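Local coordinates for gentamicin resistance protein (Enterococcus gallinarum, PDB 6CTZ), which probably confers resistance to gentamicin and kanamycin by transferring a phosphate from a guanine nucleotide to the 2''-hydroxyl of the aminoglycoside, at residues Asn143-Leu148 / Val262-Val267; Arg165-Leu170 / Glu291-Asn296; Ile220-Tyr225 / Ile255-Leu260. The protein carries 2 engineered substitutions. All blocks are in the same frame, centred on the assembly; numbering follows the deposited sequence. Where two conformers were deposited one is given.

Contact 1. Residues Asn143-Leu148 / Val262-Val267; sequences NKILLL and VTFDQV. With KAN (kanamycin a), chain E.
Ile-145 lies across one face of the Phe-264 ring and crosses that side chain at about a right angle. Its branch methyl CG2 makes a CH-pi contact, 4.1 Å from the ring centroid and displaced toward the rim, while the longer arm brings CD1 to 3.8 Å from Phe-264 CD2. Both arms can reach the ring because CG1 stands beside the backbone N (chi1 -68°) and CG2 beside the carbonyl carbon; a beta-branched residue suits a broad aromatic face. One turn on, Leu-148 divides its fork: CD2 meets Phe-264 CB at 3.8 Å, and CD1 reaches CG1 of Val-267, also at 3.8 Å. Phe-264 and Val-267 are three residues apart, as Ile-145 and Leu-148 are, so each helix offers one apolar stripe, and the two axes pass 11.4 Å apart at 46°. Farther out, Phe-172 of helix 162-176 stacks with Phe-264 and also touches Ile-145, making this a three-helix core. Helix 251-276 turns a different side to the antibiotic: Asp-265 points away from helix 141-155, and Gln-266 NE2 donates to O7 of kanamycin at 2.9 Å with an N-H...O angle of 161°. Gln-266 OE1 lies 2.6 Å from kanamycin O6, and Asp-265 OD1 accepts a weak bond from kanamycin O15. Tyr-229 OH hydrogen-bonds to Asp-265 OD1, helping position the carboxylate; Glu-232 brings another acid near OD2. Chemistry thus divides by helix face: the segments meet through apolar side chains, by van der Waals contact and burial of hydrocarbon surface, whereas Asp-265 and Gln-266 direct polar groups to the aminoglycoside.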
loop_
_atom_site.group_PDB
_atom_site.type_symbol
_atom_site.label_atom_id
_atom_site.label_comp_id
_atom_site.label_asym_id
_atom_site.label_seq_id
_atom_site.Cartn_x
_atom_site.Cartn_y
_atom_site.Cartn_z
ATOM N N ASN A 143 -9.824 12.942 9.983
ATOM C CA ASN A 143 -9.592 14.237 9.349
ATOM C C ASN A 143 -9.207 14.085 7.878
ATOM O O ASN A 143 -9.580 14.918 7.045
ATOM C CB ASN A 143 -8.517 15.000 10.118
ATOM C CG ASN A 143 -8.155 16.308 9.458
ATOM O OD1 ASN A 143 -8.928 17.268 9.492
ATOM N ND2 ASN A 143 -6.977 16.356 8.850
ATOM N N LYS A 144 -8.462 13.031 7.538
ATOM C CA LYS A 144 -8.109 12.794 6.140
ATOM C C LYS A 144 -9.356 12.546 5.295
ATOM O O LYS A 144 -9.468 13.045 4.170
ATOM C CB LYS A 144 -7.151 11.608 6.047
ATOM C CG LYS A 144 -6.643 11.303 4.644
ATOM C CD LYS A 144 -5.583 10.211 4.680
ATOM C CE LYS A 144 -4.969 9.984 3.306
ATOM N NZ LYS A 144 -3.845 9.001 3.349
ATOM N N ILE A 145 -10.310 11.782 5.830
ATOM C CA ILE A 145 -11.532 11.497 5.085
ATOM C C ILE A 145 -12.420 12.735 5.007
ATOM O O ILE A 145 -13.110 12.952 4.001
ATOM C CB ILE A 145 -12.223 10.266 5.698
ATOM C CG1 ILE A 145 -11.367 9.023 5.428
ATOM C CG2 ILE A 145 -13.656 10.103 5.167
ATOM C CD1 ILE A 145 -11.691 7.819 6.301
ATOM N N LEU A 146 -12.399 13.579 6.039
ATOM C CA LEU A 146 -13.112 14.850 5.965
ATOM C C LEU A 146 -12.583 15.705 4.818
ATOM O O LEU A 146 -13.359 16.237 4.015
ATOM C CB LEU A 146 -12.990 15.588 7.296
ATOM C CG LEU A 146 -13.619 16.979 7.355
ATOM C CD1 LEU A 146 -15.118 16.895 7.129
ATOM C CD2 LEU A 146 -13.307 17.646 8.686
ATOM N N LEU A 147 -11.257 15.839 4.722
ATOM C CA LEU A 147 -10.665 16.593 3.620
ATOM C C LEU A 147 -11.014 15.969 2.275
ATOM O O LEU A 147 -11.275 16.683 1.298
ATOM C CB LEU A 147 -9.150 16.668 3.798
ATOM C CG LEU A 147 -8.676 17.472 5.007
ATOM C CD1 LEU A 147 -7.172 17.354 5.168
ATOM C CD2 LEU A 147 -9.092 18.923 4.860
ATOM N N LEU A 148 -11.022 14.636 2.208
ATOM C CA LEU A 148 -11.408 13.960 0.974
ATOM C C LEU A 148 -12.836 14.306 0.580
ATOM O O LEU A 148 -13.108 14.593 -0.588
ATOM C CB LEU A 148 -11.247 12.450 1.130
ATOM C CG LEU A 148 -11.583 11.606 -0.099
ATOM C CD1 LEU A 148 -10.586 11.884 -1.207
ATOM C CD2 LEU A 148 -11.582 10.129 0.252
ATOM N N VAL A 262 -12.871 1.226 1.223
ATOM C CA VAL A 262 -12.781 0.871 -0.194
ATOM C C VAL A 262 -13.489 1.909 -1.054
ATOM O O VAL A 262 -12.977 2.307 -2.107
ATOM C CB VAL A 262 -13.304 -0.556 -0.454
ATOM C CG1 VAL A 262 -13.396 -0.829 -1.948
ATOM C CG2 VAL A 262 -12.399 -1.586 0.198
ATOM N N THR A 263 -14.686 2.348 -0.638
ATOM C CA THR A 263 -15.362 3.433 -1.352
ATOM C C THR A 263 -14.464 4.660 -1.444
ATOM O O THR A 263 -14.309 5.255 -2.517
ATOM C CB THR A 263 -16.678 3.805 -0.657
ATOM O OG1 THR A 263 -17.547 2.663 -0.602
ATOM C CG2 THR A 263 -17.379 4.964 -1.407
ATOM N N PHE A 264 -13.863 5.053 -0.321
ATOM C CA PHE A 264 -13.031 6.249 -0.328
ATOM C C PHE A 264 -11.801 6.053 -1.203
ATOM O O PHE A 264 -11.344 7.004 -1.851
ATOM C CB PHE A 264 -12.648 6.634 1.103
ATOM C CG PHE A 264 -13.835 6.779 2.028
ATOM C CD1 PHE A 264 -15.082 7.162 1.539
ATOM C CD2 PHE A 264 -13.707 6.513 3.381
ATOM C CE1 PHE A 264 -16.175 7.280 2.391
ATOM C CE2 PHE A 264 -14.796 6.618 4.233
ATOM C CZ PHE A 264 -16.026 7.011 3.738
ATOM N N ASP A 265 -11.275 4.826 -1.263
ATOM C CA ASP A 265 -10.173 4.541 -2.176
ATOM C C ASP A 265 -10.581 4.754 -3.630
ATOM O O ASP A 265 -9.801 5.294 -4.425
ATOM C CB ASP A 265 -9.660 3.117 -1.967
ATOM C CG ASP A 265 -8.514 2.780 -2.896
ATOM O OD1 ASP A 265 -7.462 3.443 -2.808
ATOM O OD2 ASP A 265 -8.662 1.861 -3.728
ATOM N N GLN A 266 -11.793 4.363 -4.003
ATOM C CA GLN A 266 -12.262 4.558 -5.357
ATOM C C GLN A 266 -12.350 6.054 -5.667
ATOM O O GLN A 266 -11.984 6.452 -6.721
ATOM C CB GLN A 266 -13.560 3.823 -5.623
ATOM C CG GLN A 266 -13.532 2.328 -5.454
ATOM C CD GLN A 266 -12.390 1.630 -6.166
ATOM O OE1 GLN A 266 -11.271 1.974 -6.006
ATOM N NE2 GLN A 266 -12.674 0.668 -6.897
ATOM N N VAL A 267 -12.800 6.868 -4.736
ATOM C CA VAL A 267 -12.846 8.314 -4.903
ATOM C C VAL A 267 -11.436 8.833 -5.082
ATOM O O VAL A 267 -11.193 9.622 -5.951
ATOM C CB VAL A 267 -13.463 8.978 -3.653
ATOM C CG1 VAL A 267 -13.229 10.459 -3.596
ATOM C CG2 VAL A 267 -14.910 8.669 -3.602
HETATM C C1 KAN E . -6.852 1.055 -8.010
HETATM C C2 KAN E . -8.380 1.107 -8.015
HETATM C C3 KAN E . -8.930 -0.241 -8.435
HETATM C C4 KAN E . -8.380 -0.545 -9.819
HETATM C C5 KAN E . -6.853 -0.552 -9.815
HETATM C C6 KAN E . -6.286 -0.769 -11.214
HETATM C C7 KAN E . -3.118 -0.137 -4.443
HETATM C C8 KAN E . -3.154 1.104 -5.331
HETATM C C9 KAN E . -4.563 1.306 -5.897
HETATM C C10 KAN E . -5.054 0.071 -6.653
HETATM C C11 KAN E . -4.949 -1.175 -5.770
HETATM C C12 KAN E . -3.532 -1.367 -5.242
HETATM C C13 KAN E . -2.253 3.353 -5.152
HETATM C C14 KAN E . -1.158 4.004 -4.321
HETATM C C15 KAN E . -1.747 4.409 -2.966
HETATM C C16 KAN E . -2.949 5.321 -3.183
HETATM C C17 KAN E . -3.946 4.646 -4.104
HETATM C C18 KAN E . -5.079 5.610 -4.422
HETATM N N1 KAN E . -4.839 -0.707 -11.133
HETATM N N2 KAN E . -5.357 -2.373 -6.495
HETATM N N3 KAN E . -1.775 -0.303 -3.891
HETATM N N4 KAN E . -0.772 5.077 -2.113
HETATM O O5 KAN E . -6.296 0.648 -9.264
HETATM O O6 KAN E . -8.836 1.433 -6.699
HETATM O O7 KAN E . -10.361 -0.218 -8.473
HETATM O O8 KAN E . -8.863 -1.823 -10.237
HETATM O O9 KAN E . -6.446 0.173 -6.961
HETATM O O10 KAN E . -4.548 2.415 -6.810
HETATM O O11 KAN E . -2.757 2.195 -4.488
HETATM O O12 KAN E . -3.314 4.289 -5.322
HETATM O O13 KAN E . -0.080 3.073 -4.198
HETATM O O14 KAN E . -3.622 5.617 -1.947
HETATM O O15 KAN E . -6.018 4.964 -5.287
#

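Contact 2. Residues Arg165-Leu170 / Glu291-Asn296; sequences RDYLTL and EDKANN
Tyr-167 spans the gap between two steeply crossed helices of the helical part of this kinase-like phosphotransferase fold, 162-176 and the C-terminal 279-296, whose axes pass 10.7 Å apart at 69°. Its first torsion carries the ring outward from its own helix (CG opposite the backbone N, chi1 167°), and the phenol ends among Asp-292, Lys-293 and Asn-296.

The apolar part is a CH-pi contact. Lys-293 CB sits over the middle of the ring, 3.6 Å from the centroid and only 8° off the normal, and the aliphatic chain runs back past the tyrosine in the opposite direction until CD is 3.6 Å from Tyr-167 CB. A lysine suits this partly exposed place: its methylenes cover the aromatic face, while the bend at its last torsion belongs to an amine end that leads away from the contact.

The polar part gathers at the hydroxyl, which both gives and receives. Tyr-167 OH donates to Asp-292 OD2 at 2.6 Å, the acid lying at the ring edge but being met from above its own carboxylate plane. That oxygen is shared, since Thr-263 of helix 251-276 also bonds to it, drawing a third helix into the joint; the two bonds would be expected to favour the ionised acid. Asn-296 completes the set, four residues after Asp-292 and so on the same side of its helix. Its amide is nearly coplanar with the ring, and ND2 donates to Tyr-167 OH at 3.0 Å along an almost straight path, with the hydroxyl oxygen in the amide plane.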
loop_
_atom_site.group_PDB
_atom_site.type_symbol
_atom_site.label_atom_id
_atom_site.label_comp_id
_atom_site.label_asym_id
_atom_site.label_seq_id
_atom_site.Cartn_x
_atom_site.Cartn_y
_atom_site.Cartn_z
ATOM N N ARG A 165 -23.942 10.621 -6.620
ATOM C CA ARG A 165 -23.579 11.596 -5.595
ATOM C C ARG A 165 -24.271 11.282 -4.275
ATOM O O ARG A 165 -23.643 11.330 -3.211
ATOM C CB ARG A 165 -23.931 13.015 -6.050
ATOM C CG ARG A 165 -23.543 14.082 -5.030
ATOM C CD ARG A 165 -23.882 15.473 -5.524
ATOM N NE ARG A 165 -25.315 15.726 -5.491
ATOM C CZ ARG A 165 -25.919 16.683 -6.188
ATOM N NH1 ARG A 165 -25.217 17.473 -7.000
ATOM N NH2 ARG A 165 -27.230 16.838 -6.090
ATOM N N ASP A 166 -25.567 10.951 -4.329
ATOM C CA ASP A 166 -26.298 10.594 -3.118
ATOM C C ASP A 166 -25.665 9.392 -2.431
ATOM O O ASP A 166 -25.562 9.356 -1.201
ATOM C CB ASP A 166 -27.762 10.289 -3.447
ATOM C CG ASP A 166 -28.522 11.495 -3.983
ATOM O OD1 ASP A 166 -28.056 12.644 -3.812
ATOM O OD2 ASP A 166 -29.600 11.286 -4.577
ATOM N N TYR A 167 -25.245 8.393 -3.213
ATOM C CA TYR A 167 -24.563 7.228 -2.656
ATOM C C TYR A 167 -23.267 7.627 -1.959
ATOM O O TYR A 167 -23.005 7.212 -0.826
ATOM C CB TYR A 167 -24.286 6.210 -3.763
ATOM C CG TYR A 167 -23.331 5.109 -3.372
ATOM C CD1 TYR A 167 -23.751 4.058 -2.573
ATOM C CD2 TYR A 167 -22.004 5.121 -3.802
ATOM C CE1 TYR A 167 -22.877 3.041 -2.207
ATOM C CE2 TYR A 167 -21.124 4.109 -3.441
ATOM C CZ TYR A 167 -21.570 3.069 -2.644
ATOM O OH TYR A 167 -20.712 2.062 -2.277
ATOM N N LEU A 168 -22.441 8.441 -2.617
ATOM C CA LEU A 168 -21.181 8.833 -2.001
ATOM C C LEU A 168 -21.399 9.641 -0.728
ATOM O O LEU A 168 -20.679 9.456 0.256
ATOM C CB LEU A 168 -20.305 9.593 -2.995
ATOM C CG LEU A 168 -19.706 8.755 -4.122
ATOM C CD1 LEU A 168 -18.877 9.649 -5.015
ATOM C CD2 LEU A 168 -18.854 7.614 -3.573
ATOM N N THR A 169 -22.362 10.563 -0.729
ATOM C CA THR A 169 -22.641 11.316 0.489
ATOM C C THR A 169 -23.064 10.389 1.621
ATOM O O THR A 169 -22.650 10.568 2.775
ATOM C CB THR A 169 -23.721 12.358 0.214
ATOM O OG1 THR A 169 -23.252 13.264 -0.791
ATOM C CG2 THR A 169 -24.057 13.128 1.485
ATOM N N LEU A 170 -23.886 9.383 1.304
ATOM C CA LEU A 170 -24.292 8.390 2.293
ATOM C C LEU A 170 -23.083 7.666 2.869
ATOM O O LEU A 170 -22.988 7.467 4.083
ATOM C CB LEU A 170 -25.238 7.384 1.639
ATOM C CG LEU A 170 -25.595 6.148 2.469
ATOM C CD1 LEU A 170 -26.364 6.510 3.734
ATOM C CD2 LEU A 170 -26.368 5.157 1.622
ATOM N N GLU A 291 -19.474 0.819 -10.011
ATOM C CA GLU A 291 -19.383 -0.580 -9.601
ATOM C C GLU A 291 -19.365 -0.721 -8.082
ATOM O O GLU A 291 -19.927 -1.677 -7.538
ATOM C CB GLU A 291 -18.149 -1.234 -10.220
ATOM C CG GLU A 291 -18.172 -1.242 -11.739
ATOM C CD GLU A 291 -16.995 -1.979 -12.344
ATOM O OE1 GLU A 291 -17.112 -2.436 -13.502
ATOM O OE2 GLU A 291 -15.953 -2.105 -11.666
ATOM N N ASP A 292 -18.716 0.212 -7.380
ATOM C CA ASP A 292 -18.722 0.183 -5.920
ATOM C C ASP A 292 -20.150 0.246 -5.381
ATOM O O ASP A 292 -20.529 -0.529 -4.493
ATOM C CB ASP A 292 -17.890 1.347 -5.383
ATOM C CG ASP A 292 -17.616 1.236 -3.900
ATOM O OD1 ASP A 292 -16.752 0.423 -3.518
ATOM O OD2 ASP A 292 -18.245 1.974 -3.113
ATOM N N LYS A 293 -20.962 1.162 -5.920
ATOM C CA LYS A 293 -22.352 1.267 -5.489
ATOM C C LYS A 293 -23.126 -0.000 -5.822
ATOM O O LYS A 293 -23.881 -0.514 -4.988
ATOM C CB LYS A 293 -23.004 2.488 -6.139
ATOM C CG LYS A 293 -24.489 2.638 -5.840
ATOM C CD LYS A 293 -25.045 3.905 -6.478
ATOM C CE LYS A 293 -26.504 4.137 -6.104
ATOM N NZ LYS A 293 -27.415 3.120 -6.701
ATOM N N ALA A 294 -22.939 -0.528 -7.034
ATOM C CA ALA A 294 -23.672 -1.723 -7.441
ATOM C C ALA A 294 -23.282 -2.929 -6.596
ATOM O O ALA A 294 -24.129 -3.771 -6.277
ATOM C CB ALA A 294 -23.442 -1.998 -8.927
ATOM N N ASN A 295 -22.007 -3.024 -6.214
ATOM C CA ASN A 295 -21.562 -4.168 -5.423
ATOM C C ASN A 295 -22.095 -4.122 -3.997
ATOM O O ASN A 295 -22.379 -5.173 -3.411
ATOM C CB ASN A 295 -20.036 -4.247 -5.408
ATOM C CG ASN A 295 -19.459 -4.660 -6.750
ATOM O OD1 ASN A 295 -20.170 -5.181 -7.611
ATOM N ND2 ASN A 295 -18.164 -4.436 -6.931
ATOM N N ASN A 296 -22.241 -2.929 -3.421
ATOM C CA ASN A 296 -22.662 -2.819 -2.030
ATOM C C ASN A 296 -24.173 -2.845 -1.847
ATOM O O ASN A 296 -24.654 -3.383 -0.842
ATOM C CB ASN A 296 -22.068 -1.563 -1.389
ATOM C CG ASN A 296 -20.580 -1.693 -1.139
ATOM O OD1 ASN A 296 -20.100 -2.751 -0.734
ATOM N ND2 ASN A 296 -19.841 -0.626 -1.389
#

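Contact 3. Residues Ile220-Tyr225 / Ile255-Leu260; sequences ISDPDY and IRKVSL
Lys-257 leaves its helix fully stretched, every torsion near trans, and so carries its ammonium group out to two carboxylates, Asp-222 and Asp-224. Asp-222 has CG opposite the backbone N, and its side chain meets the lysine from the opposite direction; in Asp-224, CG lies beside the backbone N (chi1 -66°), and the side chain crosses the lysine at about a right angle.

Both contacts are salt bridges. Asp-222 OD2 accepts from Lys-257 NZ at 2.7 Å through its syn lone pair, and Asp-224 OD2 lies 2.8 Å from the same Lys-257 NZ, which meets it on the anti side, 16° out of the carboxylate plane. A lysine suits the place because its extended chain is long enough to reach from the helix to both acids. The other oxygen of Asp-222 serves the loop itself: OD1 accepts from the backbone N of Asp-224 at 2.9 Å, an Asx turn that leads into the 3-10 turn 223-225. Asp-222 therefore shapes the bend with one oxygen and grips the helix with the other. Where the two backbones approach most nearly, at Asp-224 and Val-258, Val-258 CG2 packs against Asp-224 O at 3.9 Å. Tyr-181 of helix 179-182 packs on Lys-257 and Tyr-184 on Asp-222. The side chain of Glu-248, a magnesium ligand seen in this protein although that ion is not bound here, comes within about 4 Å of that of Asp-224 (nearest atoms).

Two carboxylates facing one lysine leave the trio with a probable net charge of minus one, before Glu-248 is counted. Each acid probably lessens the cost of burying the ammonium group, which offsets the repulsion between them and ties the loop approaching helix 228-234 to helix 251-276.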
loop_
_atom_site.group_PDB
_atom_site.type_symbol
_atom_site.label_atom_id
_atom_site.label_comp_id
_atom_site.label_asym_id
_atom_site.label_seq_id
_atom_site.Cartn_x
_atom_site.Cartn_y
_atom_site.Cartn_z
ATOM N N ILE A 220 1.337 6.267 11.211
ATOM C CA ILE A 220 0.685 5.955 12.478
ATOM C C ILE A 220 -0.784 6.293 12.266
ATOM O O ILE A 220 -1.145 7.470 12.137
ATOM C CB ILE A 220 1.277 6.757 13.645
ATOM C CG1 ILE A 220 2.792 6.523 13.747
ATOM C CG2 ILE A 220 0.549 6.394 14.936
ATOM C CD1 ILE A 220 3.183 5.072 13.809
ATOM N N SER A 221 -1.624 5.270 12.154
ATOM C CA SER A 221 -3.003 5.505 11.741
ATOM C C SER A 221 -3.875 4.348 12.218
ATOM O O SER A 221 -3.493 3.592 13.119
ATOM C CB SER A 221 -3.067 5.701 10.216
ATOM O OG SER A 221 -4.316 6.239 9.821
ATOM N N ASP A 222 -5.040 4.211 11.614
ATOM C CA ASP A 222 -5.990 3.193 12.027
ATOM C C ASP A 222 -5.529 1.839 11.501
ATOM O O ASP A 222 -5.434 1.664 10.281
ATOM C CB ASP A 222 -7.351 3.538 11.441
ATOM C CG ASP A 222 -8.463 2.641 11.940
ATOM O OD1 ASP A 222 -8.195 1.519 12.439
ATOM O OD2 ASP A 222 -9.626 3.065 11.812
ATOM N N PRO A 223 -5.243 0.861 12.370
ATOM C CA PRO A 223 -4.795 -0.450 11.867
ATOM C C PRO A 223 -5.790 -1.110 10.932
ATOM O O PRO A 223 -5.393 -1.912 10.076
ATOM C CB PRO A 223 -4.565 -1.262 13.149
ATOM C CG PRO A 223 -5.445 -0.585 14.185
ATOM C CD PRO A 223 -5.363 0.873 13.841
ATOM N N ASP A 224 -7.081 -0.797 11.053
ATOM C CA ASP A 224 -8.051 -1.381 10.130
ATOM C C ASP A 224 -7.831 -0.935 8.692
ATOM O O ASP A 224 -8.336 -1.588 7.766
ATOM C CB ASP A 224 -9.470 -1.041 10.576
ATOM C CG ASP A 224 -9.836 -1.683 11.899
ATOM O OD1 ASP A 224 -9.227 -2.714 12.255
ATOM O OD2 ASP A 224 -10.752 -1.172 12.578
ATOM N N TYR A 225 -7.108 0.170 8.472
ATOM C CA TYR A 225 -6.843 0.584 7.098
ATOM C C TYR A 225 -6.021 -0.455 6.339
ATOM O O TYR A 225 -6.136 -0.558 5.111
ATOM C CB TYR A 225 -6.162 1.959 7.031
ATOM C CG TYR A 225 -6.154 2.450 5.613
ATOM C CD1 TYR A 225 -7.288 3.040 5.067
ATOM C CD2 TYR A 225 -5.040 2.264 4.786
ATOM C CE1 TYR A 225 -7.317 3.459 3.750
ATOM C CE2 TYR A 225 -5.061 2.678 3.460
ATOM C CZ TYR A 225 -6.203 3.282 2.953
ATOM O OH TYR A 225 -6.247 3.690 1.641
ATOM N N ILE A 255 -16.023 -5.500 8.467
ATOM C CA ILE A 255 -16.052 -5.533 7.006
ATOM C C ILE A 255 -16.772 -4.310 6.456
ATOM O O ILE A 255 -16.352 -3.723 5.452
ATOM C CB ILE A 255 -16.663 -6.853 6.496
ATOM C CG1 ILE A 255 -15.674 -8.006 6.662
ATOM C CG2 ILE A 255 -17.148 -6.722 5.052
ATOM C CD1 ILE A 255 -14.484 -7.968 5.687
ATOM N N ARG A 256 -17.872 -3.902 7.100
ATOM C CA ARG A 256 -18.542 -2.673 6.685
ATOM C C ARG A 256 -17.594 -1.480 6.768
ATOM O O ARG A 256 -17.490 -0.686 5.824
ATOM C CB ARG A 256 -19.800 -2.433 7.520
ATOM C CG ARG A 256 -20.444 -1.084 7.225
ATOM C CD ARG A 256 -20.886 -0.943 5.771
ATOM N NE ARG A 256 -21.806 -2.002 5.360
ATOM C CZ ARG A 256 -23.124 -1.961 5.521
ATOM N NH1 ARG A 256 -23.704 -0.906 6.083
ATOM N NH2 ARG A 256 -23.858 -2.984 5.112
ATOM N N LYS A 257 -16.874 -1.353 7.886
ATOM C CA LYS A 257 -15.908 -0.268 8.021
ATOM C C LYS A 257 -14.876 -0.296 6.899
ATOM O O LYS A 257 -14.595 0.731 6.269
ATOM C CB LYS A 257 -15.203 -0.381 9.368
ATOM C CG LYS A 257 -14.231 0.749 9.633
ATOM C CD LYS A 257 -13.507 0.569 10.951
ATOM C CE LYS A 257 -12.435 1.623 11.137
ATOM N NZ LYS A 257 -11.701 1.453 12.421
ATOM N N VAL A 258 -14.293 -1.470 6.641
ATOM C CA VAL A 258 -13.283 -1.550 5.591
ATOM C C VAL A 258 -13.903 -1.267 4.224
ATOM O O VAL A 258 -13.266 -0.652 3.361
ATOM C CB VAL A 258 -12.553 -2.905 5.645
ATOM C CG1 VAL A 258 -11.500 -2.986 4.539
ATOM C CG2 VAL A 258 -11.877 -3.078 6.979
ATOM N N SER A 259 -15.159 -1.678 4.011
ATOM C CA SER A 259 -15.803 -1.403 2.735
ATOM C C SER A 259 -15.991 0.094 2.527
ATOM O O SER A 259 -15.956 0.570 1.386
ATOM C CB SER A 259 -17.138 -2.150 2.643
ATOM O OG SER A 259 -18.171 -1.468 3.334
ATOM N N LEU A 260 -16.200 0.850 3.613
ATOM C CA LEU A 260 -16.234 2.304 3.503
ATOM C C LEU A 260 -14.877 2.839 3.047
ATOM O O LEU A 260 -14.804 3.682 2.146
ATOM C CB LEU A 260 -16.673 2.926 4.830
ATOM C CG LEU A 260 -18.151 2.679 5.179
ATOM C CD1 LEU A 260 -18.404 2.892 6.676
ATOM C CD2 LEU A 260 -19.088 3.542 4.352
#

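In the fold
After helix 2-11 comes the five-stranded antiparallel sheet, which holds none of the six segments. Helix 141-155 opens contact 1 and helix 162-176, the next long helix, opens contact 2. The loop after strand 209-212 then opens contact 3, which closes first, 30 residues later, on helix 251-276. Contact 1 closes farther along the same helix, and contact 2 last, on helix 279-296 at the C-terminal end. Contact 3 thus falls within the spans of both others, whereas contacts 1 and 2 cross. Contacts 1 and 3 share helix 251-276, and contacts 1 and 2 touch through Thr-263, binding four helices and the loop into one helical body beside the kanamycin pocket.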